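PDB 5TTA: putative exported protein from Peptoclostridium difficile, which is of unknown function but, as a putative exported member of the DUF5780 family, probably acts outside the cytoplasm. Local coordinates for residues P88-A100 with I118-H132. Numbering follows the deposited sequence.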
loop_
_atom_site.group_PDB
_atom_site.type_symbol
_atom_site.label_atom_id
_atom_site.label_comp_id
_atom_site.label_asym_id
_atom_site.label_seq_id
_atom_site.Cartn_x
_atom_site.Cartn_y
_atom_site.Cartn_z
ATOM N N PRO A 88 -39.549 -0.279 7.625
ATOM C CA PRO A 88 -38.121 -0.046 7.393
ATOM C C PRO A 88 -37.375 0.324 8.673
ATOM O O PRO A 88 -37.894 1.017 9.554
ATOM C CB PRO A 88 -38.115 1.119 6.392
ATOM C CG PRO A 88 -39.403 1.876 6.709
ATOM C CD PRO A 88 -40.405 0.821 7.135
ATOM N N LEU A 89 -36.124 -0.125 8.756
ATOM C CA LEU A 89 -35.300 0.064 9.952
ATOM C C LEU A 89 -34.090 0.923 9.634
ATOM O O LEU A 89 -33.411 0.695 8.621
ATOM C CB LEU A 89 -34.828 -1.279 10.525
ATOM C CG LEU A 89 -35.942 -2.178 11.042
ATOM C CD1 LEU A 89 -35.377 -3.575 11.319
ATOM C CD2 LEU A 89 -36.524 -1.572 12.288
ATOM N N GLU A 90 -33.806 1.892 10.508
ATOM C CA GLU A 90 -32.538 2.613 10.470
ATOM C C GLU A 90 -31.524 1.854 11.316
ATOM O O GLU A 90 -31.781 1.587 12.498
ATOM C CB GLU A 90 -32.674 4.031 11.014
ATOM C CG GLU A 90 -33.502 4.948 10.166
ATOM C CD GLU A 90 -33.525 6.360 10.718
ATOM O OE1 GLU A 90 -32.657 7.172 10.329
ATOM O OE2 GLU A 90 -34.407 6.643 11.553
ATOM N N LEU A 91 -30.373 1.538 10.719
ATOM C CA LEU A 91 -29.321 0.777 11.382
ATOM C C LEU A 91 -28.018 1.557 11.492
ATOM O O LEU A 91 -27.702 2.399 10.658
ATOM C CB LEU A 91 -29.009 -0.535 10.619
ATOM C CG LEU A 91 -30.196 -1.482 10.424
ATOM C CD1 LEU A 91 -29.681 -2.775 9.782
ATOM C CD2 LEU A 91 -30.861 -1.788 11.747
ATOM N N TYR A 92 -27.245 1.239 12.539
ATOM C CA TYR A 92 -25.798 1.419 12.515
ATOM C C TYR A 92 -25.206 0.219 11.773
ATOM O O TYR A 92 -24.780 -0.775 12.374
ATOM C CB TYR A 92 -25.247 1.531 13.939
ATOM C CG TYR A 92 -25.699 2.763 14.688
ATOM C CD1 TYR A 92 -25.175 4.018 14.386
ATOM C CD2 TYR A 92 -26.633 2.668 15.716
ATOM C CE1 TYR A 92 -25.568 5.147 15.087
ATOM C CE2 TYR A 92 -27.035 3.809 16.436
ATOM C CZ TYR A 92 -26.491 5.038 16.108
ATOM O OH TYR A 92 -26.878 6.169 16.784
ATOM N N TRP A 93 -25.191 0.316 10.428
ATOM C CA TRP A 93 -24.940 -0.854 9.586
ATOM C C TRP A 93 -23.553 -1.451 9.797
ATOM O O TRP A 93 -23.385 -2.675 9.710
ATOM C CB TRP A 93 -25.079 -0.492 8.105
ATOM C CG TRP A 93 -26.495 -0.337 7.648
ATOM C CD1 TRP A 93 -27.287 0.784 7.740
ATOM C CD2 TRP A 93 -27.289 -1.352 7.032
ATOM N NE1 TRP A 93 -28.535 0.517 7.193
ATOM C CE2 TRP A 93 -28.551 -0.781 6.740
ATOM C CE3 TRP A 93 -27.042 -2.689 6.670
ATOM C CZ2 TRP A 93 -29.588 -1.518 6.132
ATOM C CZ3 TRP A 93 -28.048 -3.421 6.061
ATOM C CH2 TRP A 93 -29.323 -2.828 5.781
ATOM N N ASP A 94 -22.535 -0.604 9.952
ATOM C CA ASP A 94 -21.154 -1.051 10.114
ATOM C C ASP A 94 -20.637 -0.853 11.539
ATOM O O ASP A 94 -19.437 -0.644 11.737
ATOM C CB ASP A 94 -20.234 -0.353 9.107
ATOM C CG ASP A 94 -20.329 1.166 9.145
ATOM O OD1 ASP A 94 -20.985 1.728 10.054
ATOM O OD2 ASP A 94 -19.723 1.824 8.254
ATOM N N ALA A 95 -21.509 -0.987 12.544
ATOM C CA ALA A 95 -21.073 -0.863 13.931
ATOM C C ALA A 95 -20.087 -1.972 14.291
ATOM O O ALA A 95 -20.190 -3.105 13.813
ATOM C CB ALA A 95 -22.264 -0.922 14.875
ATOM N N GLN A 96 -19.155 -1.646 15.185
ATOM C CA GLN A 96 -18.222 -2.618 15.736
ATOM C C GLN A 96 -18.725 -3.143 17.076
ATOM O O GLN A 96 -19.467 -2.468 17.793
ATOM C CB GLN A 96 -16.836 -2.005 15.935
ATOM C CG GLN A 96 -16.188 -1.459 14.675
ATOM C CD GLN A 96 -14.808 -0.886 14.948
ATOM O OE1 GLN A 96 -13.796 -1.552 14.713
ATOM N NE2 GLN A 96 -14.758 0.353 15.448
ATOM N N ASN A 97 -18.302 -4.355 17.414
ATOM C CA ASN A 97 -18.687 -4.949 18.678
ATOM C C ASN A 97 -17.820 -4.366 19.782
ATOM O O ASN A 97 -16.676 -3.972 19.550
ATOM C CB ASN A 97 -18.542 -6.475 18.623
ATOM C CG ASN A 97 -17.129 -6.921 18.266
ATOM O OD1 ASN A 97 -16.632 -6.668 17.169
ATOM N ND2 ASN A 97 -16.473 -7.580 19.202
ATOM N N VAL A 98 -18.376 -4.308 20.979
ATOM C CA VAL A 98 -17.641 -3.876 22.163
ATOM C C VAL A 98 -17.578 -5.047 23.135
ATOM O O VAL A 98 -18.501 -5.864 23.199
ATOM C CB VAL A 98 -18.304 -2.637 22.812
ATOM C CG1 VAL A 98 -17.490 -2.127 23.995
ATOM C CG2 VAL A 98 -18.495 -1.523 21.770
ATOM N N ALA A 99 -16.471 -5.140 23.871
ATOM C CA ALA A 99 -16.245 -6.183 24.867
ATOM C C ALA A 99 -16.324 -5.608 26.277
ATOM O O ALA A 99 -16.294 -4.391 26.483
ATOM C CB ALA A 99 -14.881 -6.860 24.658
ATOM N N ALA A 100 -16.407 -6.512 27.259
ATOM C CA ALA A 100 -16.628 -6.101 28.646
ATOM C C ALA A 100 -15.550 -5.140 29.141
ATOM O O ALA A 100 -15.844 -4.211 29.902
ATOM C CB ALA A 100 -16.705 -7.331 29.546
ATOM N N ILE A 118 -18.183 -12.324 23.759
ATOM C CA ILE A 118 -19.381 -11.819 24.420
ATOM C C ILE A 118 -19.515 -10.334 24.089
ATOM O O ILE A 118 -18.694 -9.507 24.496
ATOM C CB ILE A 118 -19.320 -12.071 25.930
ATOM C CG1 ILE A 118 -19.366 -13.576 26.201
ATOM C CG2 ILE A 118 -20.450 -11.374 26.642
ATOM C CD1 ILE A 118 -19.021 -13.966 27.614
ATOM N N VAL A 119 -20.552 -9.983 23.340
ATOM C CA VAL A 119 -20.691 -8.629 22.832
ATOM C C VAL A 119 -21.570 -7.877 23.823
ATOM O O VAL A 119 -22.764 -8.167 23.947
ATOM C CB VAL A 119 -21.279 -8.634 21.412
ATOM C CG1 VAL A 119 -21.474 -7.215 20.878
ATOM C CG2 VAL A 119 -20.364 -9.451 20.490
ATOM N N THR A 120 -20.969 -6.935 24.554
ATOM C CA THR A 120 -21.704 -6.185 25.564
ATOM C C THR A 120 -22.378 -4.938 24.996
ATOM O O THR A 120 -23.249 -4.368 25.665
ATOM C CB THR A 120 -20.775 -5.797 26.731
ATOM O OG1 THR A 120 -19.972 -4.667 26.375
ATOM C CG2 THR A 120 -19.838 -6.957 27.091
ATOM N N GLY A 121 -22.014 -4.524 23.783
ATOM C CA GLY A 121 -22.602 -3.350 23.159
ATOM C C GLY A 121 -22.038 -3.172 21.761
ATOM O O GLY A 121 -21.260 -4.000 21.268
ATOM N N ILE A 122 -22.435 -2.064 21.124
ATOM C CA ILE A 122 -21.954 -1.723 19.792
ATOM C C ILE A 122 -21.303 -0.341 19.799
ATOM O O ILE A 122 -21.623 0.527 20.620
ATOM C CB ILE A 122 -23.090 -1.778 18.744
ATOM C CG1 ILE A 122 -24.152 -0.731 19.040
ATOM C CG2 ILE A 122 -23.731 -3.160 18.711
ATOM C CD1 ILE A 122 -25.149 -0.571 17.913
ATOM N N SER A 123 -20.381 -0.151 18.858
ATOM C CA SER A 123 -19.700 1.124 18.635
ATOM C C SER A 123 -19.935 1.580 17.198
ATOM O O SER A 123 -19.342 1.007 16.261
ATOM C CB SER A 123 -18.204 0.994 18.914
ATOM O OG SER A 123 -17.543 2.243 18.764
ATOM N N PRO A 124 -20.759 2.604 16.978
ATOM C CA PRO A 124 -21.050 3.047 15.608
ATOM C C PRO A 124 -19.804 3.473 14.842
ATOM O O PRO A 124 -18.815 3.954 15.407
ATOM C CB PRO A 124 -22.003 4.232 15.815
ATOM C CG PRO A 124 -22.644 3.965 17.127
ATOM C CD PRO A 124 -21.614 3.274 17.972
ATOM N N VAL A 125 -19.869 3.267 13.529
ATOM C CA VAL A 125 -18.854 3.726 12.595
ATOM C C VAL A 125 -19.500 4.796 11.712
ATOM O O VAL A 125 -19.311 5.991 11.955
ATOM C CB VAL A 125 -18.267 2.527 11.826
ATOM C CG1 VAL A 125 -17.380 2.973 10.704
ATOM C CG2 VAL A 125 -17.429 1.701 12.818
ATOM N N SER A 126 -20.312 4.383 10.725
ATOM C CA SER A 126 -21.111 5.287 9.906
ATOM C C SER A 126 -22.357 5.761 10.671
ATOM O O SER A 126 -22.814 5.096 11.602
ATOM C CB SER A 126 -21.530 4.584 8.615
ATOM O OG SER A 126 -20.392 4.229 7.837
ATOM N N PRO A 127 -22.921 6.914 10.305
ATOM C CA PRO A 127 -24.166 7.364 10.950
ATOM C C PRO A 127 -25.312 6.373 10.779
ATOM O O PRO A 127 -25.402 5.661 9.781
ATOM C CB PRO A 127 -24.484 8.682 10.223
ATOM C CG PRO A 127 -23.127 9.233 9.837
ATOM C CD PRO A 127 -22.367 7.942 9.398
ATOM N N LYS A 128 -26.248 6.392 11.730
ATOM C CA LYS A 128 -27.458 5.580 11.583
ATOM C C LYS A 128 -28.187 5.976 10.300
ATOM O O LYS A 128 -28.251 7.164 9.960
ATOM C CB LYS A 128 -28.383 5.771 12.795
ATOM C CG LYS A 128 -29.567 4.778 12.819
ATOM C CD LYS A 128 -30.675 5.171 13.803
ATOM C CE LYS A 128 -30.431 4.675 15.201
ATOM N NZ LYS A 128 -31.350 5.342 16.179
ATOM N N SER A 129 -28.714 4.986 9.574
ATOM C CA SER A 129 -29.279 5.243 8.246
ATOM C C SER A 129 -30.182 4.093 7.814
ATOM O O SER A 129 -29.985 2.946 8.218
ATOM C CB SER A 129 -28.163 5.457 7.209
ATOM O OG SER A 129 -28.680 5.566 5.890
ATOM N N TYR A 130 -31.179 4.402 6.964
ATOM C CA TYR A 130 -31.962 3.317 6.363
ATOM C C TYR A 130 -31.133 2.467 5.396
ATOM O O TYR A 130 -31.448 1.294 5.172
ATOM C CB TYR A 130 -33.189 3.872 5.618
ATOM C CG TYR A 130 -34.344 4.319 6.511
ATOM C CD1 TYR A 130 -35.110 3.391 7.213
ATOM C CD2 TYR A 130 -34.677 5.672 6.625
ATOM C CE1 TYR A 130 -36.164 3.797 8.038
ATOM C CE2 TYR A 130 -35.729 6.078 7.427
ATOM C CZ TYR A 130 -36.464 5.143 8.130
ATOM O OH TYR A 130 -37.498 5.570 8.934
ATOM N N SER A 131 -30.111 3.031 4.779
ATOM C CA SER A 131 -29.358 2.283 3.784
ATOM C C SER A 131 -27.870 2.209 4.118
ATOM O O SER A 131 -27.317 3.054 4.819
ATOM C CB SER A 131 -29.501 2.904 2.398
ATOM O OG SER A 131 -28.850 4.160 2.382
ATOM N N HIS A 132 -27.204 1.212 3.540
ATOM C CA HIS A 132 -25.752 1.146 3.575
ATOM C C HIS A 132 -25.231 0.634 2.243
ATOM O O HIS A 132 -25.781 -0.312 1.671
ATOM C CB HIS A 132 -25.239 0.227 4.697
ATOM C CG HIS A 132 -23.748 0.239 4.821
ATOM N ND1 HIS A 132 -23.059 1.342 5.267
ATOM C CD2 HIS A 132 -22.813 -0.710 4.558
ATOM C CE1 HIS A 132 -21.762 1.072 5.289
ATOM N NE2 HIS A 132 -21.586 -0.165 4.853
HETATM O O HOH W 1 -33.838 0.250 5.823
HETATM O O HOH W 2 -24.856 2.980 9.118
HETATM O O HOH W 3 -22.484 2.342 12.409
HETATM O O HOH W 4 -16.340 2.328 16.221
#
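With CG lying between the backbone N and the carbonyl carbon (chi1 54°), Asp94 turns its carboxylate onto Ser126, whose OG is set beside its own backbone N (chi1 -62°) and faces the same acid. Both carboxylate oxygens are used on their syn sides: Ser126 N gives a nearly straight bond to Asp94 OD1 (2.8 Å), and Ser126 OG donates to Asp94 OD2 (2.5 Å). One water adds a third link, donating to Asp94 OD1 and Ser126 O and accepting from Val125 N.

Asp94 sits in the type I turn from Tyr92 to Ala95, which separates two antiparallel ladders whose registers differ by one residue. On one side Gln96 and Ser123 form a hydrogen-bonded pair, with Ser123 N to Gln96 O at 2.7 Å; on the other, Leu91 and Ser129 make a single bridge. Ser129 O there accepts twice, from Leu91 N (2.9 Å) and, across the opposite face of its carbonyl plane, from Trp93 NE1 (3.0 Å), a more bent bond at 137°.

Aliphatic carbons pack on the faces of the aromatic rings. Tyr92 is clasped between Pro124 CG on one face and Lys128 CB on the other, both displaced toward the rim. Glu90 CG stands over the centre of the Tyr130 ring, 3.4 Å from the centroid. His132 CB lies 3.3 Å from Trp93 CG, over the indole face opposite Leu91 CD1, while the imidazole is near parallel to the pyrrole ring but slid aside.

The segments leave the five-stranded sheet through strands 88-89 and 131-135, which pair with 72-82, and Trp93 packs on Ala81 beside that junction. Three donors, Ser126 N, Ser126 OG and a water, meet the carboxylate of Asp94; they would probably favour its ionised form and anchor the turn between the ladders.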